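Local coordinates for endo-beta-1,4-glucanase (Streptomyces sp., PDB 1OA4), which hydrolyses internal beta-1,4-glucosidic bonds of cellulose as an endoglucanase of glycoside hydrolase family 12, at residues A[87-92]-A[211-216]; A[16-21]-A[68-73]; A[60-65]-A[216-221]. All coordinates share one frame; numbering follows the deposited sequence.

Contact 1: residues A[87-92]-A[211-216]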
ATOM      1  N   SER A  87       5.562   8.039  -8.205  1.00 11.80           N
ATOM      2  CA  SER A  87       4.883   6.762  -8.293  1.00 11.87           C
ATOM      3  C   SER A  87       3.533   6.939  -8.976  1.00 12.07           C
ATOM      4  O   SER A  87       2.977   8.040  -8.983  1.00 12.16           O
ATOM      5  CB  SER A  87       4.724   6.140  -6.891  1.00 12.14           C
ATOM      6  OG  SER A  87       4.192   4.831  -6.954  1.00 11.84           O
ATOM      7  N   SER A  88       3.027   5.866  -9.568  1.00 11.97           N
ATOM      8  CA  SER A  88       1.718   5.904 -10.188  1.00 12.25           C
ATOM      9  C   SER A  88       1.038   4.558 -10.041  1.00 12.04           C
ATOM     10  O   SER A  88       1.682   3.532  -9.880  1.00 10.49           O
ATOM     11  CB  SER A  88       1.843   6.241 -11.684  1.00 13.10           C
ATOM     12  OG  SER A  88       2.413   5.155 -12.384  1.00 16.23           O
ATOM     13  N   VAL A  89      -0.280   4.586 -10.110  1.00 12.42           N
ATOM     14  CA  VAL A  89      -1.066   3.365 -10.090  1.00 12.02           C
ATOM     15  C   VAL A  89      -2.343   3.627 -10.866  1.00 12.43           C
ATOM     16  O   VAL A  89      -2.812   4.772 -10.934  1.00 12.75           O
ATOM     17  CB  VAL A  89      -1.412   2.924  -8.629  1.00 12.10           C
ATOM     18  CG1 VAL A  89      -2.437   3.853  -8.000  1.00 12.56           C
ATOM     19  CG2 VAL A  89      -1.910   1.534  -8.602  1.00 12.14           C
ATOM     20  N   SER A  90      -2.876   2.576 -11.471  1.00 11.22           N
ATOM     21  CA  SER A  90      -4.169   2.623 -12.147  1.00 11.82           C
ATOM     22  C   SER A  90      -4.924   1.416 -11.639  1.00 11.44           C
ATOM     23  O   SER A  90      -4.405   0.298 -11.681  1.00 12.69           O
ATOM     24  CB  SER A  90      -3.984   2.530 -13.648  1.00 11.71           C
ATOM     25  OG  SER A  90      -5.257   2.370 -14.260  1.00 14.22           O
ATOM     26  N   TYR A  91      -6.148   1.655 -11.168  1.00 12.13           N
ATOM     27  CA  TYR A  91      -6.989   0.644 -10.551  1.00 12.21           C
ATOM     28  C   TYR A  91      -8.285   0.380 -11.317  1.00 13.34           C
ATOM     29  O   TYR A  91      -8.837   1.275 -11.964  1.00 14.15           O
ATOM     30  CB  TYR A  91      -7.424   1.117  -9.157  1.00 11.90           C
ATOM     31  CG  TYR A  91      -6.424   1.071  -8.029  1.00 10.92           C
ATOM     32  CD1 TYR A  91      -5.937  -0.145  -7.554  1.00 11.02           C
ATOM     33  CD2 TYR A  91      -6.055   2.226  -7.364  1.00 10.26           C
ATOM     34  CE1 TYR A  91      -5.086  -0.188  -6.455  1.00 12.09           C
ATOM     35  CE2 TYR A  91      -5.190   2.184  -6.274  1.00 11.27           C
ATOM     36  CZ  TYR A  91      -4.728   0.978  -5.835  1.00  9.33           C
ATOM     37  OH  TYR A  91      -3.900   0.962  -4.721  1.00 10.92           O
ATOM     38  N   ARG A  92      -8.766  -0.853 -11.220  1.00 13.93           N
ATOM     39  CA  ARG A  92     -10.081  -1.208 -11.723  1.00 14.20           C
ATOM     40  C   ARG A  92     -10.879  -1.656 -10.511  1.00 14.77           C
ATOM     41  O   ARG A  92     -10.459  -2.561  -9.779  1.00 13.89           O
ATOM     42  CB  ARG A  92      -9.997  -2.345 -12.736  1.00 14.82           C
ATOM     43  CG  ARG A  92     -11.302  -2.570 -13.450  1.00 16.61           C
ATOM     44  CD  ARG A  92     -11.207  -3.675 -14.473  1.00 18.32           C
ATOM     45  NE  ARG A  92     -11.162  -5.019 -13.915  1.00 18.70           N
ATOM     46  CZ  ARG A  92     -10.244  -5.941 -14.239  1.00 18.33           C
ATOM     47  NH1 ARG A  92      -9.291  -5.642 -15.113  1.00 19.58           N
ATOM     48  NH2 ARG A  92     -10.300  -7.158 -13.694  1.00 18.75           N
ATOM     49  N   LEU A 211     -11.252  -7.143  -8.822  1.00 11.95           N
ATOM     50  CA  LEU A 211     -10.410  -5.979  -8.552  1.00 11.18           C
ATOM     51  C   LEU A 211      -9.054  -6.179  -9.224  1.00 11.33           C
ATOM     52  O   LEU A 211      -8.535  -7.304  -9.281  1.00 11.26           O
ATOM     53  CB  LEU A 211     -10.193  -5.813  -7.048  1.00 11.30           C
ATOM     54  CG  LEU A 211     -11.439  -5.458  -6.232  1.00 11.35           C
ATOM     55  CD1 LEU A 211     -11.128  -5.471  -4.743  1.00 11.81           C
ATOM     56  CD2 LEU A 211     -11.982  -4.101  -6.644  1.00 12.04           C
ATOM     57  N   ALA A 212      -8.492  -5.096  -9.744  1.00 11.31           N
ATOM     58  CA  ALA A 212      -7.202  -5.162 -10.430  1.00 10.87           C
ATOM     59  C   ALA A 212      -6.351  -3.916 -10.288  1.00 11.24           C
ATOM     60  O   ALA A 212      -6.859  -2.797 -10.194  1.00 10.53           O
ATOM     61  CB  ALA A 212      -7.414  -5.439 -11.927  1.00 11.57           C
ATOM     62  N   VAL A 213      -5.041  -4.126 -10.294  1.00 10.95           N
ATOM     63  CA  VAL A 213      -4.098  -3.047 -10.459  1.00 11.00           C
ATOM     64  C   VAL A 213      -3.744  -3.174 -11.935  1.00 12.04           C
ATOM     65  O   VAL A 213      -3.255  -4.218 -12.362  1.00 12.53           O
ATOM     66  CB  VAL A 213      -2.836  -3.211  -9.577  1.00 11.10           C
ATOM     67  CG1 VAL A 213      -1.718  -2.272 -10.035  1.00 11.66           C
ATOM     68  CG2 VAL A 213      -3.181  -2.940  -8.134  1.00 12.12           C
ATOM     69  N   ASN A 214      -4.098  -2.166 -12.728  1.00 12.34           N
ATOM     70  CA  ASN A 214      -3.814  -2.187 -14.163  1.00 13.03           C
ATOM     71  C   ASN A 214      -2.332  -1.927 -14.464  1.00 13.52           C
ATOM     72  O   ASN A 214      -1.777  -2.445 -15.437  1.00 13.92           O
ATOM     73  CB  ASN A 214      -4.626  -1.103 -14.879  1.00 13.30           C
ATOM     74  CG  ASN A 214      -6.144  -1.307 -14.791  1.00 13.94           C
ATOM     75  OD1 ASN A 214      -6.648  -2.405 -15.003  1.00 16.40           O
ATOM     76  ND2 ASN A 214      -6.869  -0.233 -14.497  1.00 15.52           N
ATOM     77  N   SER A 215      -1.719  -1.056 -13.670  1.00 13.05           N
ATOM     78  CA  SER A 215      -0.338  -0.676 -13.850  1.00 13.03           C
ATOM     79  C   SER A 215       0.164  -0.022 -12.580  1.00 12.84           C
ATOM     80  O   SER A 215      -0.621   0.415 -11.732  1.00 12.54           O
ATOM     81  CB  SER A 215      -0.194   0.296 -15.028  1.00 13.03           C
ATOM     82  OG  SER A 215      -0.903   1.495 -14.790  1.00 14.72           O
ATOM     83  N   PHE A 216       1.482   0.058 -12.459  1.00 13.06           N
ATOM     84  CA  PHE A 216       2.141   0.659 -11.311  1.00 12.74           C
ATOM     85  C   PHE A 216       3.544   1.069 -11.695  1.00 12.63           C
ATOM     86  O   PHE A 216       4.213   0.385 -12.473  1.00 13.30           O
ATOM     87  CB  PHE A 216       2.237  -0.391 -10.193  1.00 12.51           C
ATOM     88  CG  PHE A 216       3.043   0.036  -8.975  1.00 12.52           C
ATOM     89  CD1 PHE A 216       2.486   0.829  -7.992  1.00 12.07           C
ATOM     90  CD2 PHE A 216       4.350  -0.415  -8.797  1.00 10.95           C
ATOM     91  CE1 PHE A 216       3.232   1.195  -6.877  1.00 12.33           C
ATOM     92  CE2 PHE A 216       5.100  -0.045  -7.682  1.00 11.64           C
ATOM     93  CZ  PHE A 216       4.538   0.765  -6.723  1.00 10.68           C
TER
HETATM   94  O   HOH W   1       0.237   3.492 -13.404  1.00 19.96           O

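Contact 2: residues A[16-21]-A[68-73]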
ATOM      1  N   ARG A  16      11.150  -5.603 -12.273  1.00 14.27           N
ATOM      2  CA  ARG A  16      11.333  -4.374 -11.510  1.00 13.78           C
ATOM      3  C   ARG A  16      10.496  -4.262 -10.236  1.00 13.38           C
ATOM      4  O   ARG A  16      10.919  -3.586  -9.296  1.00 14.21           O
ATOM      5  CB  ARG A  16      11.043  -3.151 -12.396  1.00 14.20           C
ATOM      6  CG  ARG A  16      11.257  -1.808 -11.725  1.00 13.58           C
ATOM      7  CD  ARG A  16      12.709  -1.594 -11.293  1.00 14.66           C
ATOM      8  NE  ARG A  16      12.945  -0.320 -10.643  1.00 15.16           N
ATOM      9  CZ  ARG A  16      12.717  -0.106  -9.348  1.00 15.51           C
ATOM     10  NH1 ARG A  16      12.218  -1.066  -8.593  1.00 15.66           N
ATOM     11  NH2 ARG A  16      12.970   1.069  -8.823  1.00 16.96           N
ATOM     12  N   TYR A  17       9.308  -4.851 -10.214  1.00 13.13           N
ATOM     13  CA  TYR A  17       8.431  -4.723  -9.038  1.00 12.42           C
ATOM     14  C   TYR A  17       7.973  -6.093  -8.566  1.00 12.84           C
ATOM     15  O   TYR A  17       7.797  -7.015  -9.349  1.00 13.15           O
ATOM     16  CB  TYR A  17       7.193  -3.850  -9.349  1.00 13.12           C
ATOM     17  CG  TYR A  17       7.528  -2.498  -9.953  1.00 11.88           C
ATOM     18  CD1 TYR A  17       8.202  -1.527  -9.239  1.00 12.99           C
ATOM     19  CD2 TYR A  17       7.169  -2.196 -11.264  1.00 14.08           C
ATOM     20  CE1 TYR A  17       8.528  -0.297  -9.821  1.00 12.57           C
ATOM     21  CE2 TYR A  17       7.472  -0.989 -11.832  1.00 13.88           C
ATOM     22  CZ  TYR A  17       8.144  -0.033 -11.125  1.00 13.47           C
ATOM     23  OH  TYR A  17       8.452   1.181 -11.720  1.00 14.77           O
ATOM     24  N   VAL A  18       7.796  -6.215  -7.257  1.00 12.63           N
ATOM     25  CA  VAL A  18       7.313  -7.440  -6.651  1.00 12.06           C
ATOM     26  C   VAL A  18       5.791  -7.381  -6.561  1.00 12.23           C
ATOM     27  O   VAL A  18       5.232  -6.325  -6.234  1.00 12.25           O
ATOM     28  CB  VAL A  18       7.866  -7.610  -5.226  1.00 12.17           C
ATOM     29  CG1 VAL A  18       7.315  -8.873  -4.584  1.00 12.45           C
ATOM     30  CG2 VAL A  18       9.379  -7.591  -5.241  1.00 12.92           C
ATOM     31  N   VAL A  19       5.138  -8.488  -6.903  1.00 11.75           N
ATOM     32  CA  VAL A  19       3.704  -8.636  -6.733  1.00 11.82           C
ATOM     33  C   VAL A  19       3.524  -9.740  -5.683  1.00 12.33           C
ATOM     34  O   VAL A  19       4.154 -10.811  -5.781  1.00 12.61           O
ATOM     35  CB  VAL A  19       2.973  -8.991  -8.040  1.00 12.17           C
ATOM     36  CG1 VAL A  19       1.494  -9.158  -7.782  1.00 12.75           C
ATOM     37  CG2 VAL A  19       3.220  -7.910  -9.119  1.00 11.86           C
ATOM     38  N   GLN A  20       2.687  -9.472  -4.680  1.00 11.55           N
ATOM     39  CA  GLN A  20       2.505 -10.376  -3.559  1.00 11.74           C
ATOM     40  C   GLN A  20       1.029 -10.628  -3.255  1.00 11.34           C
ATOM     41  O   GLN A  20       0.214  -9.718  -3.302  1.00 11.02           O
ATOM     42  CB  GLN A  20       3.200  -9.799  -2.314  1.00 12.18           C
ATOM     43  CG  GLN A  20       2.743  -8.401  -1.898  1.00 11.77           C
ATOM     44  CD  GLN A  20       3.391  -7.892  -0.608  1.00 11.09           C
ATOM     45  OE1 GLN A  20       4.136  -8.621   0.076  1.00 11.97           O
ATOM     46  NE2 GLN A  20       3.123  -6.626  -0.286  1.00 12.40           N
ATOM     47  N   ASN A  21       0.693 -11.880  -2.989  1.00 11.36           N
ATOM     48  CA  ASN A  21      -0.657 -12.268  -2.613  1.00 11.76           C
ATOM     49  C   ASN A  21      -0.910 -11.712  -1.223  1.00 11.80           C
ATOM     50  O   ASN A  21      -1.991 -11.207  -0.942  1.00 11.55           O
ATOM     51  CB  ASN A  21      -0.779 -13.790  -2.612  1.00 11.83           C
ATOM     52  CG  ASN A  21      -2.222 -14.275  -2.597  1.00 11.94           C
ATOM     53  OD1 ASN A  21      -3.139 -13.562  -3.025  1.00 10.96           O
ATOM     54  ND2 ASN A  21      -2.423 -15.511  -2.145  1.00 10.27           N
ATOM     55  N   ASN A  68      12.144  -9.383   0.942  1.00 13.98           N
ATOM     56  CA  ASN A  68      11.880  -9.590  -0.484  1.00 14.40           C
ATOM     57  C   ASN A  68      11.943  -8.216  -1.160  1.00 13.56           C
ATOM     58  O   ASN A  68      11.060  -7.367  -0.960  1.00 13.22           O
ATOM     59  CB  ASN A  68      10.511 -10.248  -0.684  1.00 14.61           C
ATOM     60  CG  ASN A  68      10.255 -10.673  -2.135  1.00 19.62           C
ATOM     61  OD1 ASN A  68       9.300 -11.426  -2.409  1.00 23.85           O
ATOM     62  ND2 ASN A  68      11.087 -10.196  -3.068  1.00 22.84           N
ATOM     63  N   CYS A  69      13.022  -7.984  -1.912  1.00 14.13           N
ATOM     64  CA  CYS A  69      13.298  -6.673  -2.492  1.00 13.61           C
ATOM     65  C   CYS A  69      13.078  -6.658  -3.995  1.00 14.28           C
ATOM     66  O   CYS A  69      13.474  -7.586  -4.719  1.00 14.64           O
ATOM     67  CB  CYS A  69      14.744  -6.242  -2.183  1.00 13.29           C
ATOM     68  SG  CYS A  69      15.158  -6.168  -0.406  1.00 14.12           S
ATOM     69  N   ALA A  70      12.450  -5.601  -4.476  1.00 13.70           N
ATOM     70  CA  ALA A  70      12.242  -5.475  -5.907  1.00 14.80           C
ATOM     71  C   ALA A  70      13.578  -5.294  -6.646  1.00 14.16           C
ATOM     72  O   ALA A  70      14.493  -4.638  -6.147  1.00 13.86           O
ATOM     73  CB  ALA A  70      11.324  -4.295  -6.166  1.00 15.00           C
ATOM     74  N   PRO A  71      13.716  -5.906  -7.817  1.00 14.54           N
ATOM     75  CA  PRO A  71      14.962  -5.754  -8.578  1.00 15.15           C
ATOM     76  C   PRO A  71      15.311  -4.310  -8.840  1.00 15.71           C
ATOM     77  O   PRO A  71      14.439  -3.532  -9.253  1.00 16.15           O
ATOM     78  CB  PRO A  71      14.657  -6.460  -9.903  1.00 15.35           C
ATOM     79  CG  PRO A  71      13.644  -7.474  -9.555  1.00 14.97           C
ATOM     80  CD  PRO A  71      12.762  -6.800  -8.489  1.00 14.52           C
ATOM     81  N   ARG A  72      16.577  -3.982  -8.597  1.00 16.02           N
ATOM     82  CA  ARG A  72      17.158  -2.669  -8.864  1.00 16.56           C
ATOM     83  C   ARG A  72      16.575  -1.526  -8.063  1.00 15.84           C
ATOM     84  O   ARG A  72      16.773  -0.359  -8.400  1.00 15.69           O
ATOM     85  CB  ARG A  72      17.096  -2.354 -10.353  1.00 17.55           C
ATOM     86  CG  ARG A  72      18.002  -3.241 -11.153  1.00 19.22           C
ATOM     87  CD  ARG A  72      18.041  -2.901 -12.667  1.00 20.81           C
ATOM     88  NE  ARG A  72      16.714  -2.650 -13.230  1.00 22.09           N
ATOM     89  CZ  ARG A  72      15.826  -3.597 -13.500  1.00 23.08           C
ATOM     90  NH1 ARG A  72      16.115  -4.868 -13.263  1.00 25.37           N
ATOM     91  NH2 ARG A  72      14.647  -3.280 -14.027  1.00 23.52           N
ATOM     92  N   THR A  73      15.933  -1.838  -6.940  1.00 15.20           N
ATOM     93  CA  THR A  73      15.341  -0.787  -6.156  1.00 14.21           C
ATOM     94  C   THR A  73      16.459   0.051  -5.560  1.00 14.52           C
ATOM     95  O   THR A  73      17.558  -0.464  -5.313  1.00 15.26           O
ATOM     96  CB  THR A  73      14.487  -1.371  -4.991  1.00 13.40           C
ATOM     97  OG1 THR A  73      13.875  -0.297  -4.276  1.00 12.28           O
ATOM     98  CG2 THR A  73      15.339  -2.178  -3.981  1.00 14.04           C
TER

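Contact 3: residues A[60-65]-A[216-221]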
ATOM      1  N   VAL A  60       1.474  -4.612  -5.296  1.00 10.60           N
ATOM      2  CA  VAL A  60       2.693  -4.555  -6.088  1.00 10.75           C
ATOM      3  C   VAL A  60       3.558  -3.503  -5.418  1.00 10.86           C
ATOM      4  O   VAL A  60       3.035  -2.524  -4.882  1.00 11.26           O
ATOM      5  CB  VAL A  60       2.364  -4.271  -7.567  1.00 11.41           C
ATOM      6  CG1 VAL A  60       1.441  -3.065  -7.737  1.00 13.33           C
ATOM      7  CG2 VAL A  60       3.614  -4.077  -8.372  1.00 10.51           C
ATOM      8  N   TYR A  61       4.876  -3.693  -5.402  1.00 10.25           N
ATOM      9  CA  TYR A  61       5.734  -2.729  -4.711  1.00 10.44           C
ATOM     10  C   TYR A  61       7.160  -2.594  -5.224  1.00 10.61           C
ATOM     11  O   TYR A  61       7.671  -3.460  -5.953  1.00 11.03           O
ATOM     12  CB  TYR A  61       5.784  -3.048  -3.200  1.00 11.34           C
ATOM     13  CG  TYR A  61       6.494  -4.324  -2.753  1.00 10.97           C
ATOM     14  CD1 TYR A  61       7.875  -4.342  -2.547  1.00 11.57           C
ATOM     15  CD2 TYR A  61       5.780  -5.479  -2.459  1.00 10.80           C
ATOM     16  CE1 TYR A  61       8.530  -5.487  -2.099  1.00 11.07           C
ATOM     17  CE2 TYR A  61       6.420  -6.627  -1.992  1.00 12.36           C
ATOM     18  CZ  TYR A  61       7.797  -6.625  -1.835  1.00 11.79           C
ATOM     19  OH  TYR A  61       8.414  -7.769  -1.389  1.00 11.66           O
ATOM     20  N   ASP A  62       7.764  -1.487  -4.797  1.00 10.58           N
ATOM     21  CA  ASP A  62       9.170  -1.165  -4.993  1.00 11.90           C
ATOM     22  C   ASP A  62       9.744  -1.182  -3.580  1.00 11.92           C
ATOM     23  O   ASP A  62       9.015  -0.963  -2.606  1.00 12.06           O
ATOM     24  CB  ASP A  62       9.276   0.209  -5.650  1.00 12.18           C
ATOM     25  CG  ASP A  62      10.705   0.680  -5.862  1.00 12.56           C
ATOM     26  OD1 ASP A  62      11.639  -0.147  -5.943  1.00 11.87           O
ATOM     27  OD2 ASP A  62      10.975   1.895  -5.967  1.00 12.49           O
ATOM     28  N   GLY A  63      11.022  -1.456  -3.456  1.00 12.13           N
ATOM     29  CA  GLY A  63      11.663  -1.525  -2.156  1.00 12.44           C
ATOM     30  C   GLY A  63      11.697  -2.926  -1.603  1.00 12.36           C
ATOM     31  O   GLY A  63      11.626  -3.898  -2.339  1.00 12.58           O
ATOM     32  N   CYS A  64      11.854  -3.014  -0.286  1.00 12.57           N
ATOM     33  CA  CYS A  64      11.964  -4.280   0.410  1.00 12.78           C
ATOM     34  C   CYS A  64      10.885  -4.471   1.470  1.00 12.45           C
ATOM     35  O   CYS A  64      10.648  -3.586   2.308  1.00 13.50           O
ATOM     36  CB  CYS A  64      13.301  -4.335   1.138  1.00 12.91           C
ATOM     37  SG  CYS A  64      14.754  -4.234   0.115  1.00 12.71           S
ATOM     38  N   HIS A  65      10.290  -5.652   1.457  1.00 11.87           N
ATOM     39  CA  HIS A  65       9.222  -6.011   2.393  1.00 11.88           C
ATOM     40  C   HIS A  65       9.538  -7.414   2.884  1.00 12.08           C
ATOM     41  O   HIS A  65       9.539  -8.359   2.108  1.00 12.12           O
ATOM     42  CB  HIS A  65       7.864  -5.966   1.680  1.00 11.22           C
ATOM     43  CG  HIS A  65       6.699  -6.283   2.572  1.00 11.99           C
ATOM     44  ND1 HIS A  65       6.247  -5.410   3.539  1.00 12.04           N
ATOM     45  CD2 HIS A  65       5.822  -7.316   2.561  1.00 11.94           C
ATOM     46  CE1 HIS A  65       5.208  -5.943   4.158  1.00 10.99           C
ATOM     47  NE2 HIS A  65       4.920  -7.097   3.577  1.00 12.42           N
ATOM     48  N   PHE A 216       1.482   0.058 -12.459  1.00 13.06           N
ATOM     49  CA  PHE A 216       2.141   0.659 -11.311  1.00 12.74           C
ATOM     50  C   PHE A 216       3.544   1.069 -11.695  1.00 12.63           C
ATOM     51  O   PHE A 216       4.213   0.385 -12.473  1.00 13.30           O
ATOM     52  CB  PHE A 216       2.237  -0.391 -10.193  1.00 12.51           C
ATOM     53  CG  PHE A 216       3.043   0.036  -8.975  1.00 12.52           C
ATOM     54  CD1 PHE A 216       2.486   0.829  -7.992  1.00 12.07           C
ATOM     55  CD2 PHE A 216       4.350  -0.415  -8.797  1.00 10.95           C
ATOM     56  CE1 PHE A 216       3.232   1.195  -6.877  1.00 12.33           C
ATOM     57  CE2 PHE A 216       5.100  -0.045  -7.682  1.00 11.64           C
ATOM     58  CZ  PHE A 216       4.538   0.765  -6.723  1.00 10.68           C
ATOM     59  N   SER A 217       4.002   2.165 -11.109  1.00 12.79           N
ATOM     60  CA  SER A 217       5.383   2.556 -11.250  1.00 13.06           C
ATOM     61  C   SER A 217       5.847   3.182  -9.950  1.00 12.93           C
ATOM     62  O   SER A 217       5.045   3.683  -9.181  1.00 13.28           O
ATOM     63  CB  SER A 217       5.553   3.528 -12.415  1.00 13.43           C
ATOM     64  OG  SER A 217       4.953   4.781 -12.144  1.00 14.55           O
ATOM     65  N   SER A 218       7.157   3.155  -9.743  1.00 12.23           N
ATOM     66  CA  SER A 218       7.777   3.779  -8.603  1.00 12.30           C
ATOM     67  C   SER A 218       9.254   3.982  -8.929  1.00 12.76           C
ATOM     68  O   SER A 218       9.909   3.081  -9.482  1.00 13.59           O
ATOM     69  CB  SER A 218       7.627   2.883  -7.397  1.00 12.71           C
ATOM     70  OG  SER A 218       8.431   3.363  -6.347  1.00 11.59           O
ATOM     71  N   ALA A 219       9.755   5.172  -8.632  1.00 12.94           N
ATOM     72  CA  ALA A 219      11.184   5.461  -8.720  1.00 13.38           C
ATOM     73  C   ALA A 219      11.512   6.328  -7.508  1.00 13.87           C
ATOM     74  O   ALA A 219      10.680   7.107  -7.068  1.00 14.36           O
ATOM     75  CB  ALA A 219      11.513   6.185 -10.012  1.00 14.25           C
ATOM     76  N   VAL A 220      12.716   6.181  -6.965  1.00 14.98           N
ATOM     77  CA  VAL A 220      13.128   7.000  -5.840  1.00 15.18           C
ATOM     78  C   VAL A 220      14.490   7.598  -6.200  1.00 16.03           C
ATOM     79  O   VAL A 220      15.514   6.904  -6.196  1.00 16.15           O
ATOM     80  CB  VAL A 220      13.165   6.222  -4.502  1.00 15.07           C
ATOM     81  CG1 VAL A 220      13.544   7.187  -3.400  1.00 15.14           C
ATOM     82  CG2 VAL A 220      11.809   5.579  -4.214  1.00 15.05           C
ATOM     83  N   ASN A 221      14.466   8.884  -6.550  1.00 16.38           N
ATOM     84  CA  ASN A 221      15.622   9.601  -7.053  1.00 17.99           C
ATOM     85  C   ASN A 221      16.364  10.330  -5.947  1.00 19.15           C
ATOM     86  O   ASN A 221      15.753  11.005  -5.118  1.00 20.02           O
ATOM     87  CB  ASN A 221      15.158  10.606  -8.102  1.00 17.94           C
ATOM     88  CG  ASN A 221      14.415   9.944  -9.223  1.00 17.05           C
ATOM     89  OD1 ASN A 221      13.237  10.223  -9.467  1.00 18.55           O
ATOM     90  ND2 ASN A 221      15.083   9.023  -9.896  1.00 17.09           N
TER

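Contact 1: residues A[87-92]-A[211-216]
Arg92 and Ala212 form a hydrogen-bonded antiparallel pair: Arg92 N reaches Ala212 O at 2.9 Å with an N-H...O angle of 169°, and Ala212 N returns a bond to Arg92 O, in the carbonyl plane and on a lone pair. Ser90 N donates to Ser215 O, but its O accepts from Asn214 N, one residue earlier. The register slips by one here, Asn214 being the extra residue of a beta bulge, and Ser215 N finds no partner in the model. CA-H...O contacts fill the non-hydrogen-bonded positions, for example Phe216 CA to Ser88 O at 3.2 Å.

Among polar side chains, Asn214 ND2 donates to Ser90 OG at 3.1 Å, almost straight (170°) and in the amide plane. A water bridges Ser88 OG and Ser215 OG, while Ser88 OG also bonds Ser217 OG. The Arg92 chain, bent at chi3 (74°), lays one face of its guanidinium over Ala212 CB, and NH2 goes on to Glu40 and Gly210.

The apolar side chains lie on the other face of the sheet. Tyr91 and Val213 run side by side, Tyr91 CE1 meeting Val213 CG2 at 3.7 Å, and Val89 CB sits at the edge of the Phe216 ring.

Ser88, Ser90, Ser215 and Arg92 on one face, against a mainly apolar other with Ser87 (bonded to Ser217 O) as exception, imply an amphipathic strand pair packing on strands 98-108 and 194-204.

Contact 2: residues A[16-21]-A[68-73]
A turn packed against the start of strand 17-20 of the larger sheet, mainly by van der Waals contact, joins Arg16 and Val18 to residues 68-73. The turn is a type II beta turn from Ala70 to Thr73, closed by Thr73 N to Ala70 O at 3.2 Å. Ala70 CB projects toward the strand and stops 3.2 Å from Arg16 O, while Val18 CG2 lies 3.6 Å from Ala70 CA and also touches Asn68 ND2.

Arg16 reaches along the turn: its chain bends at chi2 (62°), bringing CD to 3.3 Å from Pro71 O. Its guanidinium has Arg72 O and Thr73 N over one face and Tyr17 CE1 over the opposite one, with Ala70 CB at the edge. Because NH1 makes a salt bridge with Asp62, the group is fixed from outside the turn. The Arg72 guanidinium stands nearly perpendicular to it, planes 80° apart, and is paired with Asp15.

Arg16 and Tyr17 form a classic beta bulge opposite Ile13, where strand 17-20 pairs with strand 10-13. On its other side strand 17-20 pairs with strand 59-61, and residues 68-69 pair with strand 64-65, to which the Cys64-Cys69 disulfide ties them.

Contact 3: residues A[60-65]-A[216-221]
Val60 and Phe216 reach past each other in opposite directions, each from its own sheet, so that the valine methyls lie against the root of the ring. Val60 CG1 is 3.7 Å from Phe216 CG and 4.2 Å from the ring centroid, 30° off the normal, which makes an off-centre CH-pi contact. CG2 takes the CD2 side of the same ring, 3.8 Å from that atom. With CG1 between the backbone N and the carbonyl carbon and CG2 anti to N, both branches reach the phenyl group. Val60 O also lies over one face, near the rim. The ring of Tyr17 meets Phe216 edge-to-face.

Two residues further along each segment the pairing becomes polar. Asp62 and Ser218 both point toward the opposite segment, and Ser218 OG donates at 3.0 Å to Asp62 OD2, which accepts through its anti lone pair, the one away from OD1. The aliphatic part closes up too: Asp62 CB is 3.6 Å from Ser218 CB. Asp62 CG is anti to its backbone N (chi1 178°), which carries the carboxylate out across the gap. OD1 receives a weak bond from Gly63 N and has stronger partners in Thr73 OG1 and Arg16 NH1. Both oxygens of this buried carboxylate are therefore engaged, and Arg16 would be expected to favour the ionised carboxylate.

The CA atoms of Val60 and Phe216 are 7.4 Å apart, too far for backbone pairing, and the run from CA 60 to 62 lies 15° from that of CA 216 to 220. Such face-to-face meeting of strands through side chains is the packing of a beta sandwich, consistent with the beta-jelly-roll fold of family 12, here ending in a buried polar link where the chain turns at Asp62 and Gly63.

Contact 1 lies within the six-stranded antiparallel sheet, contact 3 spans from that sheet to the larger one, and contact 2 sets the turn after strand 68-69 against strand 17-20 of the larger one. Centres of contacts 2 and 3 are about 7 Å apart, those of 1 and 3 about 13 Å, and those of 1 and 2 about 16 Å. Strand 212-218 and Phe216 serve both contacts 1 and 3. Along the chain, contact 2 closes before contact 1 opens, contact 1 is nested inside the loop of contact 3, and contacts 2 and 3 interleave. Contact 3 thus brings strand 59-61 onto the last strand, 212-218, and the Cys64-Cys69 disulfide joins contacts 2 and 3.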